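Local coordinates for protein CSE1 (Thermus thermophilus, PDB 4AN8) that is a subunit of the Cascade ribonucleoprotein complex and probably takes part in CRISPR-based adaptive immunity against viruses, plasmids and other mobile genetic elements, at residues A[302-307]-A[380-385]; A[126-131]-A[162-167]; A[79-84]-A[330-335]. All coordinates share one frame; numbering follows the deposited sequence.

Contact 1: residues A[302-307]-A[380-385]; sequences SFWRDF and KALKMA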
# COMPACT_ATOMS: atom_id res chain seq x y z
N SER A 302 9.67 5.02 10.39
CA SER A 302 8.35 5.62 10.17
C SER A 302 8.16 6.04 8.73
O SER A 302 9.00 6.71 8.15
CB SER A 302 8.16 6.84 11.09
OG SER A 302 8.03 6.46 12.45
N PHE A 303 7.02 5.67 8.15
CA PHE A 303 6.79 5.92 6.74
C PHE A 303 6.70 7.41 6.35
O PHE A 303 7.18 7.82 5.30
CB PHE A 303 5.54 5.18 6.26
CG PHE A 303 5.36 5.25 4.79
CD1 PHE A 303 6.29 4.68 3.95
CD2 PHE A 303 4.29 5.95 4.24
CE1 PHE A 303 6.13 4.76 2.54
CE2 PHE A 303 4.13 6.05 2.86
CZ PHE A 303 5.04 5.46 2.01
N TRP A 304 6.08 8.22 7.20
CA TRP A 304 5.89 9.64 6.89
C TRP A 304 7.23 10.35 6.72
O TRP A 304 7.30 11.46 6.18
CB TRP A 304 5.01 10.34 7.95
CG TRP A 304 5.47 10.12 9.37
CD1 TRP A 304 5.04 9.15 10.22
CD2 TRP A 304 6.45 10.88 10.09
NE1 TRP A 304 5.69 9.25 11.43
CE2 TRP A 304 6.55 10.32 11.38
CE3 TRP A 304 7.23 11.99 9.78
CZ2 TRP A 304 7.43 10.82 12.36
CZ3 TRP A 304 8.09 12.51 10.76
CH2 TRP A 304 8.19 11.91 12.03
N ARG A 305 8.30 9.70 7.18
CA ARG A 305 9.64 10.27 7.04
C ARG A 305 10.06 10.42 5.59
O ARG A 305 10.97 11.17 5.29
CB ARG A 305 10.65 9.41 7.76
CG ARG A 305 10.62 9.61 9.24
CD ARG A 305 12.04 9.60 9.72
NE ARG A 305 12.30 8.44 10.53
CZ ARG A 305 13.50 8.03 10.89
NH1 ARG A 305 14.60 8.68 10.50
NH2 ARG A 305 13.59 6.95 11.64
N ASP A 306 9.40 9.70 4.69
CA ASP A 306 9.68 9.83 3.27
C ASP A 306 8.75 10.82 2.56
O ASP A 306 8.85 10.97 1.34
CB ASP A 306 9.59 8.46 2.58
CG ASP A 306 10.68 7.51 3.03
OD1 ASP A 306 11.85 7.91 3.05
OD2 ASP A 306 10.37 6.36 3.39
N PHE A 307 7.84 11.46 3.29
CA PHE A 307 6.83 12.30 2.63
C PHE A 307 7.37 13.56 1.89
O PHE A 307 6.70 14.05 0.98
CB PHE A 307 5.70 12.73 3.57
CG PHE A 307 4.66 11.65 3.84
CD1 PHE A 307 4.74 10.40 3.23
CD2 PHE A 307 3.60 11.91 4.71
CE1 PHE A 307 3.79 9.44 3.49
CE2 PHE A 307 2.65 10.96 4.97
CZ PHE A 307 2.72 9.73 4.36
N LYS A 380 10.79 21.52 5.83
CA LYS A 380 11.41 22.00 7.07
C LYS A 380 11.09 21.08 8.25
O LYS A 380 11.98 20.70 9.00
CB LYS A 380 10.94 23.42 7.41
CG LYS A 380 11.41 24.53 6.47
CD LYS A 380 10.89 25.89 6.94
CE LYS A 380 11.11 27.00 5.91
NZ LYS A 380 12.54 27.16 5.54
N ALA A 381 9.82 20.76 8.43
CA ALA A 381 9.37 19.95 9.55
C ALA A 381 10.16 18.66 9.60
O ALA A 381 10.61 18.23 10.66
CB ALA A 381 7.88 19.64 9.43
N LEU A 382 10.32 18.03 8.43
CA LEU A 382 10.95 16.72 8.39
C LEU A 382 12.45 16.86 8.60
O LEU A 382 13.10 15.95 9.08
CB LEU A 382 10.66 16.01 7.06
CG LEU A 382 9.57 14.95 7.12
CD1 LEU A 382 8.37 15.46 7.88
CD2 LEU A 382 9.19 14.47 5.72
N LYS A 383 12.99 18.01 8.21
CA LYS A 383 14.43 18.23 8.30
C LYS A 383 14.82 18.44 9.76
O LYS A 383 15.75 17.82 10.26
CB LYS A 383 14.84 19.42 7.44
CG LYS A 383 16.34 19.54 7.22
CD LYS A 383 16.65 20.66 6.23
CE LYS A 383 18.15 20.90 6.06
NZ LYS A 383 18.78 21.49 7.28
N MET A 384 14.08 19.30 10.45
CA MET A 384 14.25 19.46 11.88
C MET A 384 14.22 18.10 12.57
O MET A 384 15.15 17.75 13.30
CB MET A 384 13.17 20.37 12.46
CG MET A 384 13.22 21.79 11.94
SD MET A 384 11.68 22.72 12.16
CE MET A 384 11.46 22.58 13.93
N ALA A 385 13.16 17.32 12.32
CA ALA A 385 12.97 16.06 13.01
C ALA A 385 14.15 15.13 12.73
O ALA A 385 14.63 14.44 13.64
CB ALA A 385 11.63 15.42 12.65
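Leu382 reaches from helix 372-403 onto the short 3-10 turn 303-306 and overlaps the benzo edge of Trp304 with one methyl and the turn's backbone with the other. CD1 lies near the indole plane, 4.1 Å from Trp304 CE3 and equally close to CZ3, so the leucine borders the ring at its rim. CD2 lies 3.6 Å from Trp304 O and 3.8 Å from Arg305 O, with Phe307 CB 4.5 Å away. The two side chains cross obliquely.

The indole is oriented from its own side of the contact. Trp304 CG stands between the backbone N and the carbonyl carbon (chi1 51°), and the ring folds back over the turn: Ser302 CB sits 3.4 Å above the ring plane of Trp304, toward its rim, and Arg305 CG also lies over that face. Phe441 of helix 429-446 stacks on the indole, and Asp438 OD1 is hydrogen-bonded to both Trp304 NE1 and Ser302 OG. Trp304 O itself receives the 2.9 Å bond from Phe307 N, which closes the turn beneath the leucine. Next to it in the turn, Arg305 forms a salt bridge with Glu386 and a cation-pi contact with Trp434.

The arrangement docks the loop between strand 292-294 and helix 320-333 onto the C-terminal helices. Every approach within 4.5 Å between the segments involves a methyl of Leu382, so their cohesion is dispersive and desolvating; the polar bonds that accompany it, Trp304 and Ser302 to Asp438 and Arg305 to Glu386, are made to residues outside the two segments.

Contact 2: residues A[126-131]-A[162-167]; sequences SKLLPE and LVHQAF. With ACT (acetate ion), chain C; ACT (acetate ion), chain D.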
# COMPACT_ATOMS: atom_id res chain seq x y z
N SER A 126 -2.88 -22.28 1.04
CA SER A 126 -2.15 -21.45 2.01
C SER A 126 -0.95 -20.73 1.39
O SER A 126 -0.55 -19.68 1.88
CB SER A 126 -1.70 -22.30 3.19
OG SER A 126 -0.87 -23.35 2.75
N LYS A 127 -0.38 -21.29 0.32
CA LYS A 127 0.72 -20.66 -0.42
C LYS A 127 0.33 -19.29 -1.06
O LYS A 127 1.19 -18.47 -1.39
CB LYS A 127 1.22 -21.62 -1.49
CG LYS A 127 2.14 -20.98 -2.53
CD LYS A 127 3.62 -21.08 -2.14
CE LYS A 127 4.53 -20.44 -3.18
NZ LYS A 127 5.92 -20.96 -3.09
N LEU A 128 -0.97 -19.06 -1.24
CA LEU A 128 -1.45 -17.79 -1.77
C LEU A 128 -1.32 -16.67 -0.75
O LEU A 128 -1.35 -15.49 -1.11
CB LEU A 128 -2.91 -17.91 -2.16
CG LEU A 128 -3.21 -18.85 -3.33
CD1 LEU A 128 -4.72 -18.94 -3.53
CD2 LEU A 128 -2.48 -18.41 -4.61
N LEU A 129 -1.18 -17.04 0.52
CA LEU A 129 -1.21 -16.07 1.61
C LEU A 129 0.19 -15.68 2.07
O LEU A 129 1.12 -16.48 2.01
CB LEU A 129 -1.98 -16.63 2.81
CG LEU A 129 -3.44 -17.01 2.61
CD1 LEU A 129 -3.93 -17.71 3.86
CD2 LEU A 129 -4.28 -15.79 2.30
N PRO A 130 0.33 -14.45 2.55
CA PRO A 130 1.62 -14.00 3.10
C PRO A 130 2.01 -14.83 4.31
O PRO A 130 1.17 -15.05 5.18
CB PRO A 130 1.33 -12.55 3.50
CG PRO A 130 -0.15 -12.49 3.68
CD PRO A 130 -0.70 -13.41 2.63
N GLU A 131 3.25 -15.29 4.34
CA GLU A 131 3.82 -15.98 5.48
C GLU A 131 4.70 -14.99 6.21
O GLU A 131 5.82 -14.71 5.78
CB GLU A 131 4.69 -17.15 5.03
CG GLU A 131 3.94 -18.40 4.68
CD GLU A 131 4.81 -19.39 3.92
OE1 GLU A 131 5.99 -19.06 3.66
OE2 GLU A 131 4.31 -20.48 3.57
N LEU A 162 -6.33 -12.96 -5.48
CA LEU A 162 -6.10 -11.58 -5.86
C LEU A 162 -4.91 -11.03 -5.12
O LEU A 162 -4.08 -10.35 -5.69
CB LEU A 162 -7.30 -10.73 -5.51
CG LEU A 162 -8.31 -10.42 -6.59
CD1 LEU A 162 -9.24 -9.32 -6.02
CD2 LEU A 162 -7.60 -9.93 -7.86
N VAL A 163 -4.82 -11.32 -3.83
CA VAL A 163 -3.69 -10.82 -3.08
C VAL A 163 -2.40 -11.37 -3.69
O VAL A 163 -1.45 -10.62 -3.93
CB VAL A 163 -3.80 -11.18 -1.58
CG1 VAL A 163 -2.42 -11.00 -0.90
CG2 VAL A 163 -4.92 -10.33 -0.92
N HIS A 164 -2.37 -12.67 -3.94
CA HIS A 164 -1.13 -13.31 -4.39
C HIS A 164 -0.63 -12.75 -5.72
O HIS A 164 0.56 -12.57 -5.90
CB HIS A 164 -1.31 -14.83 -4.49
CG HIS A 164 -0.03 -15.58 -4.73
ND1 HIS A 164 0.99 -15.62 -3.80
CD2 HIS A 164 0.38 -16.34 -5.77
CE1 HIS A 164 1.98 -16.36 -4.27
NE2 HIS A 164 1.64 -16.80 -5.46
N GLN A 165 -1.55 -12.46 -6.63
CA GLN A 165 -1.20 -11.93 -7.96
C GLN A 165 -0.62 -10.51 -7.90
O GLN A 165 0.11 -10.09 -8.82
CB GLN A 165 -2.42 -11.95 -8.90
CG GLN A 165 -2.98 -13.34 -9.21
CD GLN A 165 -2.00 -14.20 -10.02
OE1 GLN A 165 -0.79 -14.03 -9.91
NE2 GLN A 165 -2.52 -15.07 -10.86
N ALA A 166 -0.96 -9.75 -6.85
CA ALA A 166 -0.44 -8.38 -6.77
C ALA A 166 0.83 -8.33 -5.93
O ALA A 166 1.74 -7.54 -6.22
CB ALA A 166 -1.51 -7.43 -6.21
N PHE A 167 0.92 -9.19 -4.91
CA PHE A 167 1.96 -9.04 -3.89
C PHE A 167 3.03 -10.17 -3.78
O PHE A 167 3.96 -10.06 -2.97
CB PHE A 167 1.31 -8.85 -2.51
CG PHE A 167 0.62 -7.53 -2.35
CD1 PHE A 167 1.34 -6.39 -2.07
CD2 PHE A 167 -0.77 -7.44 -2.47
CE1 PHE A 167 0.70 -5.16 -1.93
CE2 PHE A 167 -1.42 -6.24 -2.32
CZ PHE A 167 -0.68 -5.09 -2.04
C ACT C . 1.76 -13.44 -0.76
O ACT C . 0.55 -13.44 -1.13
OXT ACT C . 2.45 -14.48 -1.04
CH3 ACT C . 2.36 -12.25 -0.02
C ACT D . 6.88 -17.58 -5.48
O ACT D . 6.07 -16.60 -5.51
OXT ACT D . 6.38 -18.72 -5.71
CH3 ACT D . 8.35 -17.39 -5.17
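His164 and Leu128 form the inner shell, their side chains crossing at about a right angle. Leu128 CD2 lies 3.7 Å from His164 CD2 and as close to CG, and Leu128 O lies 3.4 Å from His164 CB. Lys127 O comes up obliquely to the imidazole, 3.7 Å from His164 CE1. With CG anti to the backbone N (chi1 -170°), the histidine extends from helix 154-167 toward the loop that follows strand 123-124.

An acetate ion, probably from the crystallisation liquor, completes this shell at the ring edge. His164 ND1 donates weakly to both its oxygens, OXT at 3.3 Å and O at 3.5 Å; the N-H...acceptor angle is 142° for OXT and 161° for O. Protein carbon borders the ion: Pro130 CB is 3.7 Å from the acetate CH3, and Val163 CG1 is 3.9 Å from the acetate O. A second acetate is held by a weak bond from Lys127 NZ.

Farther out, Tyr266 OH of strand 261-273 is hydrogen-bonded to His164 NE2, a bond that probably helps to set the rotation of the ring. Met264 of that strand and Leu254 of strand 250-256 pack on Leu128, so loop and helix are joined beside the mixed sheet.

Both ring nitrogens thus have partners beyond the two segments, and the direct contact between them is van der Waals packing. The bonds from His164 are long and weak, although Arg250 NE also bonds an acetate here; such an ion gives no evidence of a physiological ligand.

Contact 3: residues A[79-84]-A[330-335]; sequences DWWRKG and GELEDE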
# COMPACT_ATOMS: atom_id res chain seq x y z
N ASP A 79 -18.38 15.53 -11.60
CA ASP A 79 -19.75 15.22 -11.97
C ASP A 79 -20.25 14.02 -11.18
O ASP A 79 -21.27 14.12 -10.50
CB ASP A 79 -19.85 14.91 -13.47
CG ASP A 79 -19.98 16.15 -14.32
OD1 ASP A 79 -20.78 17.04 -13.95
OD2 ASP A 79 -19.30 16.24 -15.37
N TRP A 80 -19.56 12.89 -11.27
CA TRP A 80 -20.05 11.67 -10.62
C TRP A 80 -20.14 11.88 -9.13
O TRP A 80 -21.00 11.31 -8.47
CB TRP A 80 -19.16 10.47 -10.94
CG TRP A 80 -19.03 10.28 -12.41
CD1 TRP A 80 -19.94 10.66 -13.36
CD2 TRP A 80 -17.94 9.68 -13.11
NE1 TRP A 80 -19.47 10.32 -14.61
CE2 TRP A 80 -18.25 9.72 -14.48
CE3 TRP A 80 -16.73 9.10 -12.70
CZ2 TRP A 80 -17.39 9.23 -15.46
CZ3 TRP A 80 -15.88 8.60 -13.67
CH2 TRP A 80 -16.21 8.67 -15.03
N TRP A 81 -19.24 12.69 -8.59
CA TRP A 81 -19.29 13.02 -7.18
C TRP A 81 -20.58 13.78 -6.88
O TRP A 81 -21.29 13.45 -5.94
CB TRP A 81 -18.08 13.88 -6.78
CG TRP A 81 -17.98 14.07 -5.32
CD1 TRP A 81 -18.87 14.74 -4.51
CD2 TRP A 81 -16.94 13.59 -4.45
NE1 TRP A 81 -18.45 14.70 -3.21
CE2 TRP A 81 -17.26 14.00 -3.14
CE3 TRP A 81 -15.76 12.86 -4.65
CZ2 TRP A 81 -16.44 13.71 -2.02
CZ3 TRP A 81 -14.96 12.56 -3.54
CH2 TRP A 81 -15.30 12.98 -2.25
N ARG A 82 -20.85 14.81 -7.67
CA ARG A 82 -22.07 15.61 -7.50
C ARG A 82 -23.33 14.75 -7.60
O ARG A 82 -24.22 14.86 -6.76
CB ARG A 82 -22.12 16.77 -8.51
CG ARG A 82 -21.43 18.04 -8.04
CD ARG A 82 -21.70 19.23 -8.96
NE ARG A 82 -21.40 18.88 -10.34
CZ ARG A 82 -20.22 19.06 -10.93
NH1 ARG A 82 -19.21 19.63 -10.27
NH2 ARG A 82 -20.05 18.69 -12.19
N LYS A 83 -23.40 13.90 -8.62
CA LYS A 83 -24.59 13.07 -8.84
C LYS A 83 -24.75 11.96 -7.82
O LYS A 83 -25.83 11.38 -7.70
CB LYS A 83 -24.60 12.50 -10.26
CG LYS A 83 -25.52 13.26 -11.19
CD LYS A 83 -25.19 13.01 -12.64
CE LYS A 83 -24.02 13.87 -13.08
NZ LYS A 83 -23.46 13.40 -14.38
N GLY A 84 -23.69 11.67 -7.07
CA GLY A 84 -23.78 10.63 -6.07
C GLY A 84 -23.69 9.22 -6.64
O GLY A 84 -24.12 8.26 -6.01
N GLY A 330 -9.38 20.14 -3.72
CA GLY A 330 -9.43 21.57 -3.98
C GLY A 330 -10.70 21.98 -4.72
O GLY A 330 -11.37 22.93 -4.32
N GLU A 331 -11.02 21.26 -5.79
CA GLU A 331 -12.21 21.55 -6.59
C GLU A 331 -13.52 21.35 -5.80
O GLU A 331 -14.52 22.04 -6.04
CB GLU A 331 -12.21 20.73 -7.88
CG GLU A 331 -10.99 20.98 -8.77
CD GLU A 331 -10.99 22.37 -9.41
OE1 GLU A 331 -11.96 22.69 -10.13
OE2 GLU A 331 -10.02 23.14 -9.19
N LEU A 332 -13.53 20.42 -4.86
CA LEU A 332 -14.70 20.23 -4.04
C LEU A 332 -14.82 21.40 -3.08
O LEU A 332 -15.91 21.77 -2.66
CB LEU A 332 -14.63 18.92 -3.26
CG LEU A 332 -14.67 17.60 -4.04
CD1 LEU A 332 -14.10 16.49 -3.15
CD2 LEU A 332 -16.08 17.27 -4.50
N GLU A 333 -13.67 21.98 -2.72
CA GLU A 333 -13.65 23.12 -1.80
C GLU A 333 -14.17 24.39 -2.45
O GLU A 333 -14.81 25.21 -1.79
CB GLU A 333 -12.23 23.35 -1.27
CG GLU A 333 -12.04 22.90 0.17
CD GLU A 333 -10.58 22.87 0.58
OE1 GLU A 333 -9.81 23.76 0.16
OE2 GLU A 333 -10.20 21.95 1.33
N ASP A 334 -13.90 24.57 -3.74
CA ASP A 334 -14.36 25.76 -4.46
C ASP A 334 -15.86 25.67 -4.74
O ASP A 334 -16.44 26.54 -5.37
CB ASP A 334 -13.60 25.93 -5.77
CG ASP A 334 -12.10 26.12 -5.57
OD1 ASP A 334 -11.67 26.32 -4.40
OD2 ASP A 334 -11.36 26.09 -6.58
N GLU A 335 -16.48 24.59 -4.27
CA GLU A 335 -17.89 24.34 -4.54
C GLU A 335 -18.64 24.21 -3.23
O GLU A 335 -19.85 24.00 -3.22
CB GLU A 335 -18.04 23.05 -5.35
CG GLU A 335 -18.81 23.20 -6.64
CD GLU A 335 -19.09 21.87 -7.30
OE1 GLU A 335 -18.22 21.38 -8.05
OE2 GLU A 335 -20.18 21.29 -7.05
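Arg82 leaves helix 74-83 at CB and runs out across the side chain of Glu335, just past helix 320-333, at about a right angle to it. Its CG is 3.6 Å from Glu335 OE2, and CD is closer to that oxygen, at 3.2 Å. The chain bends about its CG-CD bond (chi3 -52°), bringing the guanidinium round so that Arg82 NH1 donates to Glu335 OE1 at 3.0 Å in a salt bridge. The 132° N-H...acceptor angle shows a bent bond. The oxygen lies nearly in the guanidinium plane, at its edge, and is met on its syn side, the two flat groups turned 38° apart. Arg82 NH2 faces the other way along its own helix to Asp79 OD1, a salt bridge whose very short length is doubtful.

Beside this pair, Leu332 sets both methyls against the indole of Trp81, the residue before Arg82. CD2 stands over the five-membered ring, 3.6 Å from its centroid and almost on the ring normal, a CH-pi contact; CD1 continues over the benzo part, 3.8 Å from Trp81 CZ2. Leu204 and Leu205 of helix 199-206 also pack on Trp81, and Leu78 on Leu332.

The end of helix 74-83, closed by a Schellman motif at Gly84, is thereby joined to that of helix 320-333. A buried leucine on an aromatic face forms the apolar half; the salt-bridge network of Asp79, Arg82 and Glu335, largely at the surface and so probably weakened by solvent, forms the other.

How the contacts relate
The three contacts are separate joints of one chain. Centres lie 32 Å apart for contacts 1 and 2, 31 Å for contacts 1 and 3 and 37 Å for contacts 2 and 3; the nearest atoms of any two come no closer than about 12 Å. No helix is shared. In sequence the order is 79-84, 126-131, 162-167, 302-307, 330-335, 380-385: contact 2 is a local closure lying between the two segments of contact 3, whereas contacts 3 and 1 interleave. Contact 2 lies across the chain's centre from both others. Contact 3 thus links helix 74-83 to helix 320-333, and contact 1 the loop before that helix to helix 372-403, so parts distant in sequence are joined pairwise.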